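Local coordinates for nucleoporin nup120 (Schizosaccharomyces pombe, PDB 4GQ2), which serves as a structural component of the nuclear pore complex, whose nucleoporins can also act as docking or interaction partners for transport factors, at residues Asn295-Leu300 with Phe310-Leu315; Ser240-Ser245 with Pro286-Asp291. All coordinates share one frame; numbering follows the deposited sequence.

Interaction 1: residues Asn295-Leu300 with Phe310-Leu315; sequences NSFIAL and FSIYKL
Ile-298 pairs with Tyr-313 and Leu-300 with Ser-311, the hydrogen-bonded pairs of an antiparallel beta hairpin. The axes of strands 297-300 and 310-315 run 160° apart, nearly antiparallel. Five backbone hydrogen bonds join the segments. Each of the two pairs exchanges two of them. In the first, Tyr-313 N donates to Ile-298 O at 2.9 Å; in the second, Ser-311 N donates to Leu-300 O at 2.7 Å. The fifth runs from Leu-315 N to Ser-296 O (2.8 Å), just before strand 297-300 begins. Four CA-H...O contacts add to this ladder, such as Ala-299 CA to Ser-311 O at 3.2 Å.

Side chains pack on both faces. On the face of Phe-297, Ala-299, Ile-312 and Lys-314, the lysine chain crosses the phenylalanine ring at a slant. Its CD lies 3.5 Å from Phe-297 CE1. The bend at chi2 (86°) brings the aliphatic chain alongside this ring. Phe-297 CD1 also meets Ile-312 CG2, more loosely, at 4.2 Å. On the other face, Leu-300 CD2 reaches the Tyr-313 ring at CE1, 3.5 Å away. The Tyr-313 hydroxyl has a weak hydrogen bond with Tyr-302 OH.

The two serines are buried, and their hydroxyls find partners outside the hairpin. Ser-296 OG touches Lys-314 CE at 3.3 Å, but its weak hydrogen bond is with Tyr-247 OH. Ser-311 OG is hydrogen-bonded to Lys-330 O.

The hairpin forms the two middle strands of a four-stranded propeller blade. Strand 288-290 flanks it beside 297-302, and strand 324-328 flanks it beside 309-317. Phe-297, Ala-299 and Ile-312 pack on strand 346-354 of the next sheet, and Phe-297 meets Phe-362 edge-to-face.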
loop_
_atom_site.group_PDB
_atom_site.type_symbol
_atom_site.label_atom_id
_atom_site.label_comp_id
_atom_site.label_asym_id
_atom_site.label_seq_id
_atom_site.Cartn_x
_atom_site.Cartn_y
_atom_site.Cartn_z
ATOM N N ASN A 295 14.594 13.578 38.983
ATOM C CA ASN A 295 15.688 12.656 39.278
ATOM C C ASN A 295 15.871 12.574 40.787
ATOM O O ASN A 295 16.726 13.249 41.356
ATOM C CB ASN A 295 16.993 13.097 38.603
ATOM C CG ASN A 295 16.903 13.109 37.086
ATOM O OD1 ASN A 295 16.110 12.381 36.486
ATOM N ND2 ASN A 295 17.730 13.935 36.456
ATOM N N SER A 296 15.044 11.747 41.420
ATOM C CA SER A 296 14.905 11.732 42.870
ATOM C C SER A 296 14.479 10.350 43.357
ATOM O O SER A 296 14.685 10.002 44.522
ATOM C CB SER A 296 13.887 12.796 43.305
ATOM O OG SER A 296 13.853 12.956 44.711
ATOM N N PHE A 297 13.883 9.567 42.459
ATOM C CA PHE A 297 13.491 8.196 42.770
ATOM C C PHE A 297 14.318 7.200 41.973
ATOM O O PHE A 297 14.774 7.498 40.870
ATOM C CB PHE A 297 12.006 7.971 42.505
ATOM C CG PHE A 297 11.107 8.839 43.329
ATOM C CD1 PHE A 297 10.663 8.416 44.574
ATOM C CD2 PHE A 297 10.691 10.079 42.854
ATOM C CE1 PHE A 297 9.824 9.215 45.334
ATOM C CE2 PHE A 297 9.853 10.884 43.610
ATOM C CZ PHE A 297 9.420 10.450 44.852
ATOM N N ILE A 298 14.503 6.018 42.550
ATOM C CA ILE A 298 15.356 4.990 41.986
ATOM C C ILE A 298 14.650 3.652 42.090
ATOM O O ILE A 298 14.212 3.263 43.168
ATOM C CB ILE A 298 16.706 4.907 42.740
ATOM C CG1 ILE A 298 17.579 6.115 42.401
ATOM C CG2 ILE A 298 17.456 3.627 42.398
ATOM C CD1 ILE A 298 18.527 6.511 43.509
ATOM N N ALA A 299 14.541 2.959 40.961
ATOM C CA ALA A 299 14.052 1.595 40.950
ATOM C C ALA A 299 15.237 0.638 40.912
ATOM O O ALA A 299 16.232 0.892 40.231
ATOM C CB ALA A 299 13.124 1.363 39.771
ATOM N N LEU A 300 15.119 -0.455 41.658
ATOM C CA LEU A 300 16.202 -1.416 41.811
ATOM C C LEU A 300 15.653 -2.834 41.727
ATOM O O LEU A 300 14.596 -3.133 42.292
ATOM C CB LEU A 300 16.948 -1.174 43.133
ATOM C CG LEU A 300 17.778 -2.278 43.804
ATOM C CD1 LEU A 300 18.966 -2.719 42.958
ATOM C CD2 LEU A 300 18.243 -1.816 45.177
ATOM N N PHE A 310 11.160 -5.828 42.798
ATOM C CA PHE A 310 11.681 -4.485 42.581
ATOM C C PHE A 310 11.555 -3.607 43.822
ATOM O O PHE A 310 10.598 -3.732 44.585
ATOM C CB PHE A 310 10.957 -3.818 41.410
ATOM C CG PHE A 310 11.257 -4.432 40.068
ATOM C CD1 PHE A 310 10.496 -5.492 39.585
ATOM C CD2 PHE A 310 12.286 -3.933 39.276
ATOM C CE1 PHE A 310 10.765 -6.054 38.348
ATOM C CE2 PHE A 310 12.560 -4.487 38.035
ATOM C CZ PHE A 310 11.798 -5.548 37.571
ATOM N N SER A 311 12.525 -2.714 44.009
ATOM C CA SER A 311 12.495 -1.740 45.096
ATOM C C SER A 311 12.490 -0.312 44.565
ATOM O O SER A 311 13.025 -0.041 43.493
ATOM C CB SER A 311 13.694 -1.935 46.024
ATOM O OG SER A 311 13.537 -3.088 46.826
ATOM N N ILE A 312 11.874 0.593 45.321
ATOM C CA ILE A 312 11.970 2.027 45.049
ATOM C C ILE A 312 12.610 2.737 46.246
ATOM O O ILE A 312 12.310 2.423 47.397
ATOM C CB ILE A 312 10.599 2.649 44.685
ATOM C CG1 ILE A 312 10.138 2.152 43.304
ATOM C CG2 ILE A 312 10.666 4.175 44.708
ATOM C CD1 ILE A 312 8.758 2.624 42.876
ATOM N N TYR A 313 13.505 3.679 45.959
ATOM C CA TYR A 313 14.185 4.461 46.979
ATOM C C TYR A 313 14.038 5.949 46.695
ATOM O O TYR A 313 14.064 6.372 45.539
ATOM C CB TYR A 313 15.675 4.117 47.017
ATOM C CG TYR A 313 16.002 2.721 47.493
ATOM C CD1 TYR A 313 15.906 1.632 46.630
ATOM C CD2 TYR A 313 16.434 2.488 48.802
ATOM C CE1 TYR A 313 16.212 0.352 47.057
ATOM C CE2 TYR A 313 16.749 1.206 49.238
ATOM C CZ TYR A 313 16.635 0.144 48.357
ATOM O OH TYR A 313 16.934 -1.136 48.762
ATOM N N LYS A 314 13.896 6.734 47.759
ATOM C CA LYS A 314 13.897 8.188 47.664
ATOM C C LYS A 314 15.297 8.712 47.961
ATOM O O LYS A 314 15.944 8.270 48.915
ATOM C CB LYS A 314 12.882 8.787 48.650
ATOM C CG LYS A 314 12.810 10.307 48.671
ATOM C CD LYS A 314 11.873 10.860 47.607
ATOM C CE LYS A 314 12.018 12.368 47.433
ATOM N NZ LYS A 314 11.418 13.155 48.545
ATOM N N LEU A 315 15.768 9.637 47.130
ATOM C CA LEU A 315 17.018 10.332 47.393
ATOM C C LEU A 315 16.718 11.670 48.057
ATOM O O LEU A 315 15.969 12.494 47.521
ATOM C CB LEU A 315 17.824 10.554 46.110
ATOM C CG LEU A 315 19.335 10.266 46.104
ATOM C CD1 LEU A 315 19.981 10.973 44.927
ATOM C CD2 LEU A 315 20.059 10.649 47.391
#

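Interaction 2: residues Ser240-Ser245 with Pro286-Asp291; sequences SMIFLS and PYLTSD
Ser-240 receives two backbone N-H groups from Tyr-287 and Leu-288, where two blades of the beta-propeller meet. Segments 240-245 and 286-291 contain the first strands of successive four-stranded blades. The short strands run nearly parallel, 14° apart, but their axes come no closer than 6.7 Å. No backbone-to-backbone hydrogen bond joins them, so side chains bridge the gap.

Ser-240 OG accepts a fairly straight hydrogen bond from Tyr-287 N at 3.1 Å. A second, weak one comes from Leu-288 N at 3.3 Å, with an angle of only 135° at the hydrogen. The hydroxyl lies anti to its own backbone nitrogen (chi1 -153°), which turns it to these two amides. Ser-240 CB rests on Tyr-287 CB. An alanine here would keep this CB contact but would probably leave the amides of Tyr-287 and Leu-288 without their shared acceptor across the blades.

Leu-288 points toward the neighbouring blade. Its CD1 comes to 3.9 Å from Ser-240 O, and its CB meets Ile-242 CG1. Val-251 of the preceding blade also touches this leucine. On its own sheet Leu-288 packs on Ile-298 and Leu-300.

Ile-242 sits further along the interface. Its CG1 stands between the backbone nitrogen and the carbonyl carbon, and from there CD1 extends to the backbone of Thr-289 and Ser-290. CD1 is 3.8 Å from Ser-290 CB. That same CB is met by Leu-244, whose CD2 lies 3.5 Å away.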
loop_
_atom_site.group_PDB
_atom_site.type_symbol
_atom_site.label_atom_id
_atom_site.label_comp_id
_atom_site.label_asym_id
_atom_site.label_seq_id
_atom_site.Cartn_x
_atom_site.Cartn_y
_atom_site.Cartn_z
ATOM N N SER A 240 26.125 -1.767 37.652
ATOM C CA SER A 240 25.044 -0.894 37.195
ATOM C C SER A 240 25.252 0.508 37.770
ATOM O O SER A 240 25.451 0.662 38.976
ATOM C CB SER A 240 23.684 -1.447 37.640
ATOM O OG SER A 240 22.645 -1.048 36.765
ATOM N N MET A 241 25.218 1.525 36.912
ATOM C CA MET A 241 25.331 2.914 37.374
ATOM C C MET A 241 24.499 3.903 36.560
ATOM O O MET A 241 24.364 3.759 35.341
ATOM C CB MET A 241 26.798 3.373 37.446
ATOM C CG MET A 241 27.591 3.260 36.152
ATOM S SD MET A 241 29.140 4.184 36.246
ATOM C CE MET A 241 29.893 3.775 34.676
ATOM N N ILE A 242 23.945 4.897 37.254
ATOM C CA ILE A 242 23.133 5.947 36.632
ATOM C C ILE A 242 23.478 7.341 37.161
ATOM O O ILE A 242 23.773 7.522 38.342
ATOM C CB ILE A 242 21.610 5.699 36.785
ATOM C CG1 ILE A 242 21.249 5.364 38.238
ATOM C CG2 ILE A 242 21.143 4.599 35.839
ATOM C CD1 ILE A 242 19.782 5.549 38.572
ATOM N N PHE A 243 23.435 8.316 36.262
ATOM C CA PHE A 243 23.710 9.705 36.582
ATOM C C PHE A 243 22.403 10.455 36.826
ATOM O O PHE A 243 21.447 10.297 36.071
ATOM C CB PHE A 243 24.496 10.347 35.433
ATOM C CG PHE A 243 24.544 11.851 35.482
ATOM C CD1 PHE A 243 25.209 12.514 36.513
ATOM C CD2 PHE A 243 23.936 12.608 34.482
ATOM C CE1 PHE A 243 25.265 13.902 36.544
ATOM C CE2 PHE A 243 23.983 13.997 34.511
ATOM C CZ PHE A 243 24.651 14.645 35.542
ATOM N N LEU A 244 22.375 11.263 37.884
ATOM C CA LEU A 244 21.195 12.050 38.240
ATOM C C LEU A 244 21.518 13.540 38.255
ATOM O O LEU A 244 22.681 13.927 38.311
ATOM C CB LEU A 244 20.653 11.632 39.610
ATOM C CG LEU A 244 20.512 10.151 39.973
ATOM C CD1 LEU A 244 20.052 10.021 41.416
ATOM C CD2 LEU A 244 19.556 9.416 39.045
ATOM N N SER A 245 20.476 14.367 38.188
ATOM C CA SER A 245 20.585 15.825 38.329
ATOM C C SER A 245 19.209 16.417 38.703
ATOM O O SER A 245 18.190 15.777 38.458
ATOM C CB SER A 245 21.192 16.475 37.072
ATOM O OG SER A 245 21.120 15.619 35.943
ATOM N N PRO A 286 20.455 -4.292 33.078
ATOM C CA PRO A 286 20.457 -3.188 34.040
ATOM C C PRO A 286 19.758 -3.552 35.355
ATOM O O PRO A 286 18.799 -4.328 35.362
ATOM C CB PRO A 286 19.701 -2.064 33.309
ATOM C CG PRO A 286 18.940 -2.736 32.220
ATOM C CD PRO A 286 19.749 -3.939 31.831
ATOM N N TYR A 287 20.271 -3.003 36.453
ATOM C CA TYR A 287 19.736 -3.234 37.791
ATOM C C TYR A 287 19.103 -1.963 38.332
ATOM O O TYR A 287 18.269 -2.013 39.232
ATOM C CB TYR A 287 20.857 -3.646 38.740
ATOM C CG TYR A 287 21.214 -5.111 38.737
ATOM C CD1 TYR A 287 22.157 -5.614 37.849
ATOM C CD2 TYR A 287 20.634 -5.989 39.654
ATOM C CE1 TYR A 287 22.501 -6.954 37.859
ATOM C CE2 TYR A 287 20.967 -7.335 39.670
ATOM C CZ TYR A 287 21.901 -7.810 38.770
ATOM O OH TYR A 287 22.232 -9.144 38.774
ATOM N N LEU A 288 19.518 -0.824 37.784
ATOM C CA LEU A 288 19.079 0.469 38.273
ATOM C C LEU A 288 18.444 1.316 37.183
ATOM O O LEU A 288 18.884 1.292 36.031
ATOM C CB LEU A 288 20.263 1.239 38.869
ATOM C CG LEU A 288 20.941 0.731 40.145
ATOM C CD1 LEU A 288 22.065 1.680 40.542
ATOM C CD2 LEU A 288 19.947 0.575 41.290
ATOM N N THR A 289 17.409 2.062 37.560
ATOM C CA THR A 289 16.899 3.160 36.735
ATOM C C THR A 289 16.291 4.266 37.603
ATOM O O THR A 289 15.859 4.010 38.727
ATOM C CB THR A 289 15.877 2.682 35.679
ATOM O OG1 THR A 289 15.796 3.650 34.622
ATOM C CG2 THR A 289 14.493 2.479 36.296
ATOM N N SER A 290 16.267 5.488 37.080
ATOM C CA SER A 290 15.661 6.611 37.790
ATOM C C SER A 290 14.502 7.193 36.995
ATOM O O SER A 290 14.440 7.024 35.776
ATOM C CB SER A 290 16.700 7.692 38.090
ATOM O OG SER A 290 16.948 8.510 36.961
ATOM N N ASP A 291 13.585 7.868 37.685
ATOM C CA ASP A 291 12.438 8.469 37.017
ATOM C C ASP A 291 12.849 9.738 36.280
ATOM O O ASP A 291 13.737 10.467 36.724
ATOM C CB ASP A 291 11.274 8.716 37.983
ATOM C CG ASP A 291 11.602 9.730 39.054
ATOM O OD1 ASP A 291 12.601 9.534 39.776
ATOM O OD2 ASP A 291 10.851 10.721 39.180
#

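The two contacts share one blade. Interaction 1 works within its sheet, and interaction 2 joins that sheet to the preceding blade. Both are largely buried, though interaction 2 includes more partly exposed residues. The chemistry differs accordingly: a regular backbone ladder in the first, side-chain packing with one serine acceptor in the second. The two contacts also touch directly. Strands 288-290 and 297-302 are neighbours in the sheet, and Ala-299 N lies 2.8 Å from Thr-289 O, a probable hydrogen bond. Across the blades, Leu-315 CD1 touches Leu-244 CD1 at 3.6 Å, so the hairpin of interaction 1 also reaches the interface of interaction 2.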